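Local coordinates for Bd3459 (Bdellovibrio bacteriovorus, PDB 5CEC), which is probably a serine-type D-Ala-D-Ala carboxypeptidase or endopeptidase of the S13 family, probably acts during invasion of prey cells and is bound by an ankyrin-repeat immunity protein, at residues F123-L128 against P209-R214. The protein carries 1 engineered substitution. Sequence-based numbering, arbitrary orientation.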
loop_
_atom_site.group_PDB
_atom_site.type_symbol
_atom_site.label_atom_id
_atom_site.label_comp_id
_atom_site.label_asym_id
_atom_site.label_seq_id
_atom_site.Cartn_x
_atom_site.Cartn_y
_atom_site.Cartn_z
ATOM N N PHE A 123 1.722 -17.326 15.187
ATOM C CA PHE A 123 3.101 -17.590 15.616
ATOM C C PHE A 123 3.181 -17.792 17.118
ATOM O O PHE A 123 3.843 -18.724 17.588
ATOM C CB PHE A 123 4.029 -16.476 15.164
ATOM C CG PHE A 123 5.474 -16.718 15.513
ATOM C CD1 PHE A 123 6.219 -17.723 14.880
ATOM C CD2 PHE A 123 6.079 -15.994 16.509
ATOM C CE1 PHE A 123 7.537 -17.964 15.231
ATOM C CE2 PHE A 123 7.404 -16.236 16.860
ATOM C CZ PHE A 123 8.125 -17.225 16.228
ATOM N N LEU A 124 2.497 -16.951 17.875
ATOM C CA LEU A 124 2.505 -17.117 19.321
ATOM C C LEU A 124 1.934 -18.480 19.734
ATOM O O LEU A 124 2.475 -19.136 20.630
ATOM C CB LEU A 124 1.758 -15.984 20.024
ATOM C CG LEU A 124 1.563 -16.105 21.540
ATOM C CD1 LEU A 124 2.900 -16.348 22.228
ATOM C CD2 LEU A 124 0.859 -14.904 22.105
ATOM N N ILE A 125 0.833 -18.875 19.099
ATOM C CA ILE A 125 0.223 -20.164 19.422
ATOM C C ILE A 125 1.150 -21.316 19.069
ATOM O O ILE A 125 1.293 -22.270 19.867
ATOM C CB ILE A 125 -1.176 -20.297 18.806
ATOM C CG1 ILE A 125 -2.124 -19.294 19.456
ATOM C CG2 ILE A 125 -1.725 -21.708 18.975
ATOM C CD1 ILE A 125 -3.366 -19.004 18.669
ATOM N N SER A 126 1.758 -21.247 17.891
ATOM C CA SER A 126 2.795 -22.221 17.519
ATOM C C SER A 126 3.906 -22.294 18.599
ATOM O O SER A 126 4.322 -23.379 19.019
ATOM C CB SER A 126 3.407 -21.844 16.170
ATOM O OG SER A 126 4.528 -22.641 15.885
ATOM N N GLU A 127 4.349 -21.138 19.060
ATOM C CA GLU A 127 5.382 -21.085 20.093
ATOM C C GLU A 127 4.916 -21.644 21.421
ATOM O O GLU A 127 5.679 -22.355 22.073
ATOM C CB GLU A 127 5.864 -19.646 20.285
ATOM C CG GLU A 127 6.801 -19.209 19.165
ATOM C CD GLU A 127 8.068 -20.029 19.186
ATOM O OE1 GLU A 127 8.903 -19.752 20.057
ATOM O OE2 GLU A 127 8.191 -21.030 18.430
ATOM N N LEU A 128 3.696 -21.311 21.847
ATOM C CA LEU A 128 3.154 -21.899 23.075
ATOM C C LEU A 128 3.169 -23.415 22.954
ATOM O O LEU A 128 3.643 -24.111 23.870
ATOM C CB LEU A 128 1.744 -21.365 23.377
ATOM C CG LEU A 128 1.695 -19.876 23.765
ATOM C CD1 LEU A 128 0.256 -19.388 23.743
ATOM C CD2 LEU A 128 2.314 -19.585 25.105
ATOM N N PRO A 209 -1.205 -26.319 15.149
ATOM C CA PRO A 209 -1.334 -25.432 16.284
ATOM C C PRO A 209 -2.717 -25.466 16.929
ATOM O O PRO A 209 -3.727 -25.416 16.227
ATOM C CB PRO A 209 -1.108 -24.061 15.645
ATOM C CG PRO A 209 -1.671 -24.228 14.274
ATOM C CD PRO A 209 -1.190 -25.585 13.878
ATOM N N LYS A 210 -2.762 -25.529 18.259
ATOM C CA LYS A 210 -4.040 -25.531 18.972
ATOM C C LYS A 210 -3.830 -25.094 20.412
ATOM O O LYS A 210 -2.902 -25.558 21.070
ATOM C CB LYS A 210 -4.708 -26.923 18.926
ATOM C CG LYS A 210 -6.119 -26.966 19.502
ATOM C CD LYS A 210 -6.812 -28.307 19.237
ATOM C CE LYS A 210 -8.230 -28.304 19.777
ATOM N NZ LYS A 210 -8.928 -29.595 19.519
ATOM N N ILE A 211 -4.717 -24.232 20.901
ATOM C CA ILE A 211 -4.691 -23.771 22.288
ATOM C C ILE A 211 -6.127 -23.855 22.841
ATOM O O ILE A 211 -7.079 -23.662 22.101
ATOM C CB ILE A 211 -4.099 -22.328 22.332
ATOM C CG1 ILE A 211 -3.665 -21.910 23.721
ATOM C CG2 ILE A 211 -5.040 -21.284 21.791
ATOM C CD1 ILE A 211 -2.351 -22.531 24.136
ATOM N N ASP A 212 -6.269 -24.121 24.138
ATOM C CA ASP A 212 -7.547 -24.026 24.827
ATOM C C ASP A 212 -7.390 -22.978 25.903
ATOM O O ASP A 212 -6.442 -23.039 26.659
ATOM C CB ASP A 212 -7.932 -25.381 25.439
ATOM C CG ASP A 212 -9.005 -26.086 24.652
ATOM O OD1 ASP A 212 -10.199 -25.785 24.896
ATOM O OD2 ASP A 212 -8.653 -26.934 23.798
ATOM N N VAL A 213 -8.297 -22.011 25.966
ATOM C CA VAL A 213 -8.263 -20.943 26.967
ATOM C C VAL A 213 -9.593 -20.909 27.730
ATOM O O VAL A 213 -10.651 -20.788 27.110
ATOM C CB VAL A 213 -8.030 -19.563 26.332
ATOM C CG1 VAL A 213 -7.904 -18.518 27.420
ATOM C CG2 VAL A 213 -6.810 -19.572 25.430
ATOM N N ARG A 214 -9.548 -20.992 29.067
ATOM C CA ARG A 214 -10.796 -21.063 29.834
ATOM C C ARG A 214 -11.357 -19.685 30.144
ATOM O O ARG A 214 -12.530 -19.427 29.833
ATOM C CB ARG A 214 -10.654 -21.872 31.123
ATOM C CG ARG A 214 -12.017 -22.086 31.799
ATOM C CD ARG A 214 -12.072 -23.268 32.746
ATOM N NE ARG A 214 -11.772 -24.543 32.105
ATOM C CZ ARG A 214 -11.456 -25.665 32.752
ATOM N NH1 ARG A 214 -11.371 -25.698 34.085
ATOM N NH2 ARG A 214 -11.206 -26.773 32.054
#
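Ile125 presses its CG2 methyl onto the backbone and side chains of 209-214 as that segment runs up to its strand. On the apolar side, this methyl lies 4.1 Å from Pro209 CB. It also comes within 4.2 Å of Ile211 CB. With chi1 at -66°, CG2 swings away from its own backbone N and reaches the 209-211 backbone. The side chains of Ile125 and Pro209 cross at about a right angle. One turn further along the helix, Leu128 makes a second apolar contact, its CD1 methyl 4.1 Å from Ile211 CD1. Ile211 thus faces both helix residues, with CB against Ile125 and the chain end against Leu128.

The same Ile125 methyl sits 4.0 Å from Lys210 N, methyl against backbone, and no hydrogen bond links the two segments. Lys210 O accepts from Asn129 ND2, and Ser126 OG is hydrogen-bonded to Ser206 N.

Helix 118-130 leads on to strand 135-141, the parallel neighbour of strand 212-218 (Asp212 bonds Thr134 and Ile136 through the backbone), so the contact lays that helix beside the entry to 212-218, an edge strand of the mixed sheet within this chain. Phe182 of helix 167-182 touches Ile125, while Tyr191 of helix 188-200 packs on Pro209 and Ser126.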